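Catechol 1,2 dioxygenase (Acinetobacter radioresistens, PDB 2XSU) probably catalyses the intradiol cleavage of catechol by O2 to cis,cis-muconate at a non-haem ferric iron, as a homodimer that also binds phospholipid. Local coordinates at residues 154-160 and 226-232; 63-67 and 208-212; 133-137 and 194-198. The protein carries 1 engineered substitution. One frame throughout, in Å; residues are numbered along the deposited sequence.

Contact 1: residues 154-160 and 226-232. With FE (Fe (III) ion), chain B.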
loop_
_atom_site.group_PDB
_atom_site.type_symbol
_atom_site.label_atom_id
_atom_site.label_comp_id
_atom_site.label_asym_id
_atom_site.label_seq_id
_atom_site.Cartn_x
_atom_site.Cartn_y
_atom_site.Cartn_z
ATOM N N ALA A 154 -22.157 -13.580 -28.464
ATOM C CA ALA A 154 -21.770 -12.835 -27.269
ATOM C C ALA A 154 -20.871 -13.708 -26.399
ATOM O O ALA A 154 -21.109 -14.917 -26.270
ATOM C CB ALA A 154 -23.000 -12.393 -26.499
ATOM N N LYS A 155 -19.841 -13.098 -25.823
ATOM C CA LYS A 155 -18.865 -13.799 -24.990
ATOM C C LYS A 155 -19.305 -13.748 -23.521
ATOM O O LYS A 155 -19.262 -12.679 -22.909
ATOM C CB LYS A 155 -17.520 -13.113 -25.169
ATOM C CG LYS A 155 -16.355 -13.841 -24.627
ATOM C CD LYS A 155 -15.071 -13.187 -25.123
ATOM C CE LYS A 155 -13.852 -13.746 -24.416
ATOM N NZ LYS A 155 -12.563 -13.249 -25.002
ATOM N N VAL A 156 -19.730 -14.890 -22.973
ATOM C CA VAL A 156 -20.209 -14.969 -21.580
ATOM C C VAL A 156 -19.102 -15.616 -20.766
ATOM O O VAL A 156 -18.836 -16.824 -20.908
ATOM C CB VAL A 156 -21.523 -15.773 -21.476
ATOM C CG1 VAL A 156 -21.987 -15.855 -19.989
ATOM C CG2 VAL A 156 -22.605 -15.117 -22.352
ATOM N N GLU A 157 -18.420 -14.825 -19.926
ATOM C CA GLU A 157 -17.333 -15.344 -19.118
ATOM C C GLU A 157 -17.817 -15.512 -17.708
ATOM O O GLU A 157 -18.319 -14.551 -17.134
ATOM C CB GLU A 157 -16.137 -14.384 -19.138
ATOM C CG GLU A 157 -15.588 -14.150 -20.533
ATOM C CD GLU A 157 -14.340 -13.303 -20.486
ATOM O OE1 GLU A 157 -13.319 -13.782 -19.947
ATOM O OE2 GLU A 157 -14.389 -12.156 -21.028
ATOM N N VAL A 158 -17.693 -16.732 -17.169
ATOM C CA VAL A 158 -18.180 -17.036 -15.801
ATOM C C VAL A 158 -17.073 -17.627 -14.943
ATOM O O VAL A 158 -16.219 -18.404 -15.423
ATOM C CB VAL A 158 -19.439 -17.963 -15.823
ATOM C CG1 VAL A 158 -20.670 -17.178 -16.247
ATOM C CG2 VAL A 158 -19.230 -19.109 -16.789
ATOM N N TRP A 159 -17.045 -17.217 -13.677
ATOM C CA TRP A 159 -16.174 -17.853 -12.698
ATOM C C TRP A 159 -16.833 -17.847 -11.329
ATOM O O TRP A 159 -17.577 -16.920 -10.991
ATOM C CB TRP A 159 -14.747 -17.226 -12.695
ATOM C CG TRP A 159 -14.599 -15.745 -12.209
ATOM C CD1 TRP A 159 -14.069 -15.333 -11.019
ATOM C CD2 TRP A 159 -14.927 -14.544 -12.948
ATOM N NE1 TRP A 159 -14.074 -13.942 -10.955
ATOM C CE2 TRP A 159 -14.586 -13.437 -12.122
ATOM C CE3 TRP A 159 -15.498 -14.302 -14.207
ATOM C CZ2 TRP A 159 -14.813 -12.094 -12.521
ATOM C CZ3 TRP A 159 -15.724 -12.977 -14.620
ATOM C CH2 TRP A 159 -15.370 -11.876 -13.763
ATOM N N HIS A 160 -16.564 -18.883 -10.546
ATOM C CA HIS A 160 -17.163 -18.985 -9.197
ATOM C C HIS A 160 -16.381 -19.965 -8.302
ATOM O O HIS A 160 -15.480 -20.689 -8.791
ATOM C CB HIS A 160 -18.667 -19.334 -9.282
ATOM C CG HIS A 160 -18.980 -20.737 -9.718
ATOM N ND1 HIS A 160 -18.834 -21.841 -8.892
ATOM C CD2 HIS A 160 -19.502 -21.201 -10.882
ATOM C CE1 HIS A 160 -19.232 -22.926 -9.549
ATOM N NE2 HIS A 160 -19.656 -22.562 -10.749
ATOM N N VAL A 226 -22.100 -16.037 -8.610
ATOM C CA VAL A 226 -21.348 -16.389 -9.824
ATOM C C VAL A 226 -21.030 -15.085 -10.558
ATOM O O VAL A 226 -21.920 -14.242 -10.782
ATOM C CB VAL A 226 -22.194 -17.342 -10.737
ATOM C CG1 VAL A 226 -21.474 -17.609 -12.087
ATOM C CG2 VAL A 226 -22.490 -18.677 -9.997
ATOM N N HIS A 227 -19.760 -14.913 -10.933
ATOM C CA HIS A 227 -19.306 -13.707 -11.619
ATOM C C HIS A 227 -19.522 -13.812 -13.128
ATOM O O HIS A 227 -19.377 -14.902 -13.697
ATOM C CB HIS A 227 -17.781 -13.591 -11.402
ATOM C CG HIS A 227 -17.377 -13.293 -9.996
ATOM N ND1 HIS A 227 -17.346 -12.005 -9.509
ATOM C CD2 HIS A 227 -16.937 -14.089 -8.978
ATOM C CE1 HIS A 227 -16.927 -12.018 -8.249
ATOM N NE2 HIS A 227 -16.701 -13.271 -7.892
ATOM N N TYR A 228 -19.765 -12.665 -13.774
ATOM C CA TYR A 228 -19.910 -12.567 -15.228
ATOM C C TYR A 228 -19.158 -11.380 -15.818
ATOM O O TYR A 228 -19.265 -10.268 -15.301
ATOM C CB TYR A 228 -21.377 -12.338 -15.593
ATOM C CG TYR A 228 -22.288 -13.517 -15.525
ATOM C CD1 TYR A 228 -22.671 -14.057 -14.293
ATOM C CD2 TYR A 228 -22.833 -14.074 -16.705
ATOM C CE1 TYR A 228 -23.533 -15.151 -14.234
ATOM C CE2 TYR A 228 -23.723 -15.161 -16.649
ATOM C CZ TYR A 228 -24.061 -15.686 -15.398
ATOM O OH TYR A 228 -24.906 -16.751 -15.295
ATOM N N PHE A 229 -18.412 -11.618 -16.908
ATOM C CA PHE A 229 -18.190 -10.570 -17.932
ATOM C C PHE A 229 -19.038 -10.952 -19.147
ATOM O O PHE A 229 -18.996 -12.113 -19.578
ATOM C CB PHE A 229 -16.743 -10.515 -18.450
ATOM C CG PHE A 229 -15.719 -9.956 -17.495
ATOM C CD1 PHE A 229 -15.941 -8.751 -16.804
ATOM C CD2 PHE A 229 -14.488 -10.600 -17.328
ATOM C CE1 PHE A 229 -14.967 -8.219 -15.941
ATOM C CE2 PHE A 229 -13.519 -10.069 -16.483
ATOM C CZ PHE A 229 -13.758 -8.879 -15.773
ATOM N N VAL A 230 -19.787 -10.005 -19.718
ATOM C CA VAL A 230 -20.521 -10.267 -20.968
ATOM C C VAL A 230 -20.128 -9.190 -21.966
ATOM O O VAL A 230 -20.179 -8.011 -21.664
ATOM C CB VAL A 230 -22.055 -10.341 -20.771
ATOM C CG1 VAL A 230 -22.758 -10.807 -22.102
ATOM C CG2 VAL A 230 -22.418 -11.314 -19.607
ATOM N N SER A 231 -19.718 -9.600 -23.164
ATOM C CA SER A 231 -19.304 -8.621 -24.184
ATOM C C SER A 231 -19.764 -9.092 -25.556
ATOM O O SER A 231 -19.930 -10.291 -25.759
ATOM C CB SER A 231 -17.782 -8.415 -24.158
ATOM O OG SER A 231 -17.049 -9.613 -24.413
ATOM N N ALA A 232 -19.947 -8.142 -26.486
ATOM C CA ALA A 232 -20.333 -8.465 -27.868
ATOM C C ALA A 232 -20.074 -7.260 -28.761
ATOM O O ALA A 232 -20.234 -6.127 -28.314
ATOM C CB ALA A 232 -21.775 -8.845 -27.937
HETATM FE FE FE B . -16.282 -14.016 -5.989
HETATM O O HOH W 1 -16.907 -11.052 -22.092
HETATM O O HOH W 2 -14.594 -12.718 -5.736
#
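Trp159 and His227 face each other as a hydrogen-bonded pair of two antiparallel strands, 155-159 and 226-231, in the beta-sheet framework of the intradiol dioxygenase fold. The pair illustrates how a beta ladder can carry a metal ligand while packing its root tightly. Six backbone hydrogen bonds pair Lys155 with Ser231, Glu157 with Phe229 and Trp159 with His227. His227 CB sits over the centre of the six-membered ring of Trp159, 3.3 Å from the centroid, and its imidazole continues over the pyrrole ring in an offset stack with planes 8° apart. Trp159 reaches this position because chi1 of 67° sets CG between the backbone N and the carbonyl carbon, folding the indole across the neighbouring strand. The six-membered ring continues to Phe229, its plane inclined 47° to the phenyl ring, with Trp159 CH2 3.8 Å from Phe229 CE2, completing an aromatic cluster. Phe229 also meets Tyr112 edge-to-face and Lys237 through a cation-pi contact. On the other side of the sheet, Val158 CG1 rests over the face of the Tyr228 ring, 3.7 Å from its centroid, while Val156 CG1 lies alongside.

The Lys155–Ser231 end is more open to solvent, and the extended lysine chain leads away from the partner strand. A water accepts from Ser231 OG and donates to Lys155 O and to Glu157 OE2, bridging both strands; Glu157 OE1 is hydrogen-bonded to Tyr112. At the opposite end of the ladder, His227 NE2 binds the ferric iron at 2.1 Å, beside Tyr167, Tyr201, His225 and a water.

Contact 2: residues 63-67 and 208-212. With PIE (1,2-diacyl-sn-glycero-3-phosphoinositol), chain C.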
loop_
_atom_site.group_PDB
_atom_site.type_symbol
_atom_site.label_atom_id
_atom_site.label_comp_id
_atom_site.label_asym_id
_atom_site.label_seq_id
_atom_site.Cartn_x
_atom_site.Cartn_y
_atom_site.Cartn_z
ATOM N N TYR A 63 1.129 -2.047 7.692
ATOM C CA TYR A 63 -0.096 -2.761 7.289
ATOM C C TYR A 63 -0.229 -2.815 5.764
ATOM O O TYR A 63 -0.451 -3.914 5.207
ATOM C CB TYR A 63 -1.343 -2.106 7.893
ATOM C CG TYR A 63 -2.607 -2.795 7.414
ATOM C CD1 TYR A 63 -3.021 -3.996 7.991
ATOM C CD2 TYR A 63 -3.357 -2.252 6.367
ATOM C CE1 TYR A 63 -4.163 -4.673 7.515
ATOM C CE2 TYR A 63 -4.490 -2.914 5.880
ATOM C CZ TYR A 63 -4.875 -4.122 6.468
ATOM O OH TYR A 63 -6.000 -4.755 5.977
ATOM N N LEU A 64 -0.083 -1.660 5.096
ATOM C CA LEU A 64 -0.185 -1.628 3.625
ATOM C C LEU A 64 0.875 -2.488 2.956
ATOM O O LEU A 64 0.569 -3.177 1.974
ATOM C CB LEU A 64 -0.182 -0.201 3.070
ATOM C CG LEU A 64 -1.446 0.587 3.471
ATOM C CD1 LEU A 64 -1.337 2.007 2.988
ATOM C CD2 LEU A 64 -2.760 -0.054 2.930
ATOM N N THR A 65 2.104 -2.467 3.492
ATOM C CA THR A 65 3.175 -3.346 3.001
ATOM C C THR A 65 2.764 -4.834 3.121
ATOM O O THR A 65 2.859 -5.604 2.141
ATOM C CB THR A 65 4.475 -3.113 3.802
ATOM O OG1 THR A 65 4.955 -1.777 3.543
ATOM C CG2 THR A 65 5.553 -4.127 3.393
ATOM N N ASP A 66 2.276 -5.219 4.294
ATOM C CA ASP A 66 1.853 -6.616 4.548
ATOM C C ASP A 66 0.702 -7.030 3.628
ATOM O O ASP A 66 0.706 -8.155 3.103
ATOM C CB ASP A 66 1.419 -6.809 5.996
ATOM C CG ASP A 66 2.575 -6.689 6.982
ATOM O OD1 ASP A 66 3.734 -6.652 6.538
ATOM O OD2 ASP A 66 2.274 -6.617 8.192
ATOM N N ALA A 67 -0.253 -6.109 3.445
ATOM C CA ALA A 67 -1.399 -6.345 2.558
ATOM C C ALA A 67 -0.955 -6.593 1.118
ATOM O O ALA A 67 -1.459 -7.518 0.464
ATOM C CB ALA A 67 -2.417 -5.181 2.639
ATOM N N THR A 208 -4.470 -10.148 6.081
ATOM C CA THR A 208 -4.497 -8.736 6.425
ATOM C C THR A 208 -5.884 -8.091 6.381
ATOM O O THR A 208 -6.193 -7.241 7.207
ATOM C CB THR A 208 -3.533 -7.905 5.529
ATOM O OG1 THR A 208 -3.813 -8.174 4.160
ATOM C CG2 THR A 208 -2.059 -8.286 5.819
ATOM N N THR A 209 -6.720 -8.507 5.426
ATOM C CA THR A 209 -8.048 -7.918 5.325
ATOM C C THR A 209 -8.898 -8.248 6.567
ATOM O O THR A 209 -9.468 -7.343 7.205
ATOM C CB THR A 209 -8.760 -8.308 3.990
ATOM O OG1 THR A 209 -7.892 -7.985 2.884
ATOM C CG2 THR A 209 -10.056 -7.513 3.854
ATOM N N GLN A 210 -8.919 -9.528 6.948
ATOM C CA GLN A 210 -9.655 -9.932 8.143
ATOM C C GLN A 210 -9.072 -9.303 9.406
ATOM O O GLN A 210 -9.817 -8.929 10.309
ATOM C CB GLN A 210 -9.740 -11.461 8.258
ATOM C CG GLN A 210 -10.827 -11.903 9.263
ATOM C CD GLN A 210 -12.224 -11.411 8.880
ATOM O OE1 GLN A 210 -12.694 -11.709 7.794
ATOM N NE2 GLN A 210 -12.876 -10.638 9.759
ATOM N N ALA A 211 -7.747 -9.120 9.451
ATOM C CA ALA A 211 -7.163 -8.453 10.610
ATOM C C ALA A 211 -7.754 -7.062 10.811
ATOM O O ALA A 211 -8.072 -6.659 11.941
ATOM C CB ALA A 211 -5.635 -8.383 10.474
ATOM N N LEU A 212 -7.886 -6.298 9.725
ATOM C CA LEU A 212 -8.414 -4.961 9.841
ATOM C C LEU A 212 -9.934 -5.012 10.111
ATOM O O LEU A 212 -10.443 -4.286 10.979
ATOM C CB LEU A 212 -8.073 -4.136 8.588
ATOM C CG LEU A 212 -8.673 -2.728 8.562
ATOM C CD1 LEU A 212 -8.220 -1.853 9.752
ATOM C CD2 LEU A 212 -8.233 -2.039 7.267
HETATM P P PIE C . -3.058 -6.028 12.777
HETATM O O11 PIE C . -2.491 -5.780 14.095
HETATM O O12 PIE C . -3.932 -4.720 12.193
HETATM O O13 PIE C . -4.273 -7.233 13.096
HETATM O O14 PIE C . -2.286 -6.729 11.745
HETATM C C1 PIE C . -3.442 -4.707 14.657
HETATM C C2 PIE C . -2.664 -3.425 14.291
HETATM C C3 PIE C . -3.616 -2.608 13.408
HETATM O O31 PIE C . -2.944 -1.870 12.366
HETATM O O32 PIE C . -4.380 -2.290 10.690
HETATM C C31 PIE C . -3.828 -1.461 11.410
HETATM C C32 PIE C . -4.121 0.028 11.236
HETATM C C33 PIE C . -3.724 0.501 9.839
HETATM C C34 PIE C . -4.942 0.622 8.924
HETATM C C35 PIE C . -4.813 1.850 8.025
HETATM C C36 PIE C . -5.282 1.555 6.603
HETATM C C37 PIE C . -6.708 2.061 6.400
HETATM C C38 PIE C . -6.954 2.421 4.937
HETATM C C39 PIE C . -7.899 3.437 4.833
HETATM C C40 PIE C . -8.006 4.266 3.716
HETATM C C41 PIE C . -7.182 4.143 2.604
HETATM C C42 PIE C . -7.947 3.537 1.420
HETATM O O21 PIE C . -2.147 -2.649 15.449
HETATM O O22 PIE C . -3.840 -2.819 16.957
HETATM C C21 PIE C . -3.042 -2.105 16.348
HETATM C C22 PIE C . -3.029 -0.605 16.695
HETATM C C23 PIE C . -2.678 0.387 15.585
HETATM C C24 PIE C . -2.686 1.825 16.124
HETATM C C25 PIE C . -3.689 2.705 15.370
HETATM C C26 PIE C . -3.195 2.994 13.953
HETATM C C27 PIE C . -4.131 3.952 13.224
HETATM C C28 PIE C . -3.949 3.847 11.708
HETATM C C29 PIE C . -2.954 4.890 11.200
HETATM C C47 PIE C . -2.946 4.977 9.675
HETATM C C48 PIE C . -1.916 6.009 9.220
HETATM C C49 PIE C . -2.225 6.524 7.813
HETATM C C50 PIE C . -0.957 6.683 6.967
HETATM C C51 PIE C . -0.713 5.482 6.037
HETATM C "C1'" PIE C . -0.456 -9.915 11.399
HETATM C "C2'" PIE C . 0.716 -9.614 12.285
HETATM C "C3'" PIE C . 0.206 -8.854 13.523
HETATM C "C4'" PIE C . -0.525 -7.631 13.148
HETATM C "C5'" PIE C . -1.685 -7.937 12.192
HETATM C "C6'" PIE C . -1.144 -8.642 10.921
HETATM O "O1'" PIE C . -0.002 -10.570 10.202
HETATM O "O2'" PIE C . 1.373 -10.790 12.725
HETATM O "O3'" PIE C . 1.298 -8.527 14.393
HETATM O "O4'" PIE C . -0.217 -6.275 13.391
HETATM O "O6'" PIE C . -2.245 -8.986 10.070
HETATM C C52 PIE C . -1.912 5.150 5.132
HETATM C C53 PIE C . -1.937 6.018 3.874
HETATM C C54 PIE C . -0.757 5.705 2.948
HETATM C C55 PIE C . -1.200 5.680 1.482
HETATM C C43 PIE C . -7.769 2.013 1.340
HETATM C C44 PIE C . -7.429 1.547 -0.076
HETATM C C45 PIE C . -8.302 0.357 -0.472
HETATM C C46 PIE C . -7.446 -0.883 -0.693
HETATM O O HOH W 3 -5.693 -6.168 3.354
#
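Tyr63 reaches from helix 54-69 to the start of helix 208-215, where its OH donates a 2.8 Å hydrogen bond to Thr208 O. The phenol comes from above the carbonyl plane, and Leu212 N reaches the same oxygen from the opposite face, leaving Thr208 O gripped by two donors. The chi1 of 177° swings the ring away from its own backbone N across the interhelical gap. There Leu212 CB packs 3.4 Å from Tyr63 OH, the two side chains crossing at about a right angle, while Thr208 OG1 lies 3.6 Å from Ala67 CB.

A water forms the next layer, donating to Tyr63 OH and Thr209 OG1 and bonded to Thr208 OG1. At the helix's first turn, Glu72 is hydrogen-bonded to Thr208 N and Thr209 OG1. The phospholipid's ester carbonyl oxygen O32, on the same side of the Tyr63 ring as Leu212 and across its plane from the water, is 3.5 Å from Tyr63 CD1; phosphate oxygen O13 is 3.2 Å from Ala211 CB. Arg308 of the second subunit salt-bridges Asp66.

The contact thus joins helix 54-69 of the N-terminal region to helix 208-215 of the catalytic region, Leu76 of helix 73-80 packing against Tyr63 and Leu212.

Contact 3: residues 133-137 and 194-198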
loop_
_atom_site.group_PDB
_atom_site.type_symbol
_atom_site.label_atom_id
_atom_site.label_comp_id
_atom_site.label_asym_id
_atom_site.label_seq_id
_atom_site.Cartn_x
_atom_site.Cartn_y
_atom_site.Cartn_z
ATOM N N LYS A 133 -20.132 -34.531 -3.101
ATOM C CA LYS A 133 -20.207 -33.642 -1.934
ATOM C C LYS A 133 -20.812 -32.264 -2.162
ATOM O O LYS A 133 -20.823 -31.425 -1.250
ATOM C CB LYS A 133 -18.852 -33.490 -1.254
ATOM C CG LYS A 133 -17.778 -32.827 -2.094
ATOM C CD LYS A 133 -16.458 -32.897 -1.315
ATOM C CE LYS A 133 -15.383 -32.029 -1.939
ATOM N NZ LYS A 133 -14.085 -32.086 -1.158
ATOM N N VAL A 134 -21.323 -32.037 -3.355
ATOM C CA VAL A 134 -21.943 -30.751 -3.667
ATOM C C VAL A 134 -23.051 -30.969 -4.689
ATOM O O VAL A 134 -22.968 -31.900 -5.524
ATOM C CB VAL A 134 -20.896 -29.693 -4.179
ATOM C CG1 VAL A 134 -20.439 -30.014 -5.582
ATOM C CG2 VAL A 134 -21.491 -28.303 -4.112
ATOM N N ASP A 135 -24.076 -30.112 -4.623
ATOM C CA ASP A 135 -25.185 -30.148 -5.595
ATOM C C ASP A 135 -24.707 -29.745 -6.991
ATOM O O ASP A 135 -23.878 -28.826 -7.148
ATOM C CB ASP A 135 -26.323 -29.189 -5.210
ATOM C CG ASP A 135 -27.075 -29.612 -3.958
ATOM O OD1 ASP A 135 -27.005 -30.791 -3.561
ATOM O OD2 ASP A 135 -27.789 -28.749 -3.415
ATOM N N THR A 136 -25.232 -30.446 -7.992
ATOM C CA THR A 136 -25.103 -30.028 -9.382
ATOM C C THR A 136 -25.998 -28.801 -9.635
ATOM O O THR A 136 -27.107 -28.689 -9.098
ATOM C CB THR A 136 -25.554 -31.175 -10.310
ATOM O OG1 THR A 136 -24.638 -32.261 -10.179
ATOM C CG2 THR A 136 -25.555 -30.736 -11.740
ATOM N N LEU A 137 -25.476 -27.842 -10.407
ATOM C CA LEU A 137 -26.218 -26.639 -10.802
ATOM C C LEU A 137 -26.144 -26.473 -12.310
ATOM O O LEU A 137 -25.053 -26.537 -12.875
ATOM C CB LEU A 137 -25.594 -25.389 -10.144
ATOM C CG LEU A 137 -26.093 -24.032 -10.640
ATOM C CD1 LEU A 137 -27.578 -23.808 -10.336
ATOM C CD2 LEU A 137 -25.250 -22.928 -9.978
ATOM N N LEU A 194 -23.165 -26.142 -17.139
ATOM C CA LEU A 194 -23.325 -27.248 -16.182
ATOM C C LEU A 194 -22.188 -27.170 -15.165
ATOM O O LEU A 194 -20.998 -27.230 -15.497
ATOM C CB LEU A 194 -23.349 -28.612 -16.923
ATOM C CG LEU A 194 -23.334 -29.875 -16.034
ATOM C CD1 LEU A 194 -24.544 -29.958 -15.097
ATOM C CD2 LEU A 194 -23.222 -31.145 -16.923
ATOM N N THR A 195 -22.550 -26.991 -13.894
ATOM C CA THR A 195 -21.533 -26.721 -12.877
ATOM C C THR A 195 -21.965 -27.262 -11.507
ATOM O O THR A 195 -22.761 -28.223 -11.440
ATOM C CB THR A 195 -21.201 -25.185 -12.863
ATOM O OG1 THR A 195 -20.046 -24.939 -12.071
ATOM C CG2 THR A 195 -22.386 -24.328 -12.403
ATOM N N THR A 196 -21.412 -26.674 -10.445
ATOM C CA THR A 196 -21.761 -27.037 -9.070
ATOM C C THR A 196 -22.177 -25.790 -8.305
ATOM O O THR A 196 -21.833 -24.668 -8.713
ATOM C CB THR A 196 -20.619 -27.743 -8.339
ATOM O OG1 THR A 196 -19.406 -26.971 -8.425
ATOM C CG2 THR A 196 -20.376 -29.116 -8.969
ATOM N N MET A 197 -22.979 -25.981 -7.253
ATOM C CA MET A 197 -23.465 -24.842 -6.450
ATOM C C MET A 197 -22.318 -24.147 -5.723
ATOM O O MET A 197 -21.646 -24.791 -4.938
ATOM C CB MET A 197 -24.465 -25.357 -5.403
ATOM C CG MET A 197 -25.886 -25.594 -5.912
ATOM S SD MET A 197 -26.744 -24.106 -6.473
ATOM C CE MET A 197 -25.832 -22.792 -5.566
ATOM N N PRO A 198 -22.063 -22.839 -6.001
ATOM C CA PRO A 198 -21.050 -22.153 -5.195
ATOM C C PRO A 198 -21.518 -21.915 -3.768
ATOM O O PRO A 198 -22.710 -21.735 -3.522
ATOM C CB PRO A 198 -20.895 -20.807 -5.903
ATOM C CG PRO A 198 -22.207 -20.546 -6.502
ATOM C CD PRO A 198 -22.692 -21.934 -6.975
#
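Leu137 and Thr195 form a hydrogen-bonded antiparallel pair where strand 136-145 meets the end of strand 190-196, within the mixed beta-sheet of the dioxygenase fold. The site exemplifies how a ladder can persist for one more bond after regular strand structure gives out.

Backbone bonds come first. Thr195 N reaches Leu137 O at 2.7 Å, nearly in line with the carbonyl, whereas Leu137 N meets Thr195 O from well above that carbonyl's plane, although its N-H points almost straight at the oxygen (177°). The third bond, Met197 N to Asp135 O at 3.0 Å, already joins two residues beyond the strands. Between these bonds, Thr136 and Thr196 make a non-hydrogen-bonded pair with diverging side chains.

The side-chain packing falls into separate patches. Val134 CG1 meets Thr196 CG2 at 3.5 Å, the two side chains crossing at about a right angle, while Val134 CG2 lies against Met197 O. Thr136 CG2 touches Leu194 CD1, also a methyl-to-methyl contact. Leu137 buries more surface than any other residue of the two segments: with CG anti to its backbone N (chi1 170°), it lies alongside Thr195 and presents its methyls to Met197 and Pro198.

Two polar side chains have partners beyond the two segments. Exposed Asp135 forms a salt bridge with Lys285 of strand 284-293, and Thr195 OG1 is hydrogen-bonded to His160. Met197, bent at both chi2 and chi3, brings SD to 4.0 Å from both Leu137 CD1 and Leu137 CD2.

Overall arrangement
Contacts 1 and 3 belong to the same mixed sheet and touch directly: His160 CE1 lies 3.2 Å from Thr196 O, and Val226 CG2 packs 4.0 Å from Pro198 CG. Their centres are 18 Å apart. Contact 1 supplies an iron ligand, whereas contact 3 comes near the site, with the Pro198 side chain about 8 Å from the metal. Contact 2 is remote, its centre 30 Å from that of contact 1 and 33 Å from that of contact 3, and it borders the phospholipid; even so, the Thr209 side chain is about 13 Å from the iron. Helix 208-215 leads in the chain to strand 221-231, linking the lipid-binding region to the catalytic sheet.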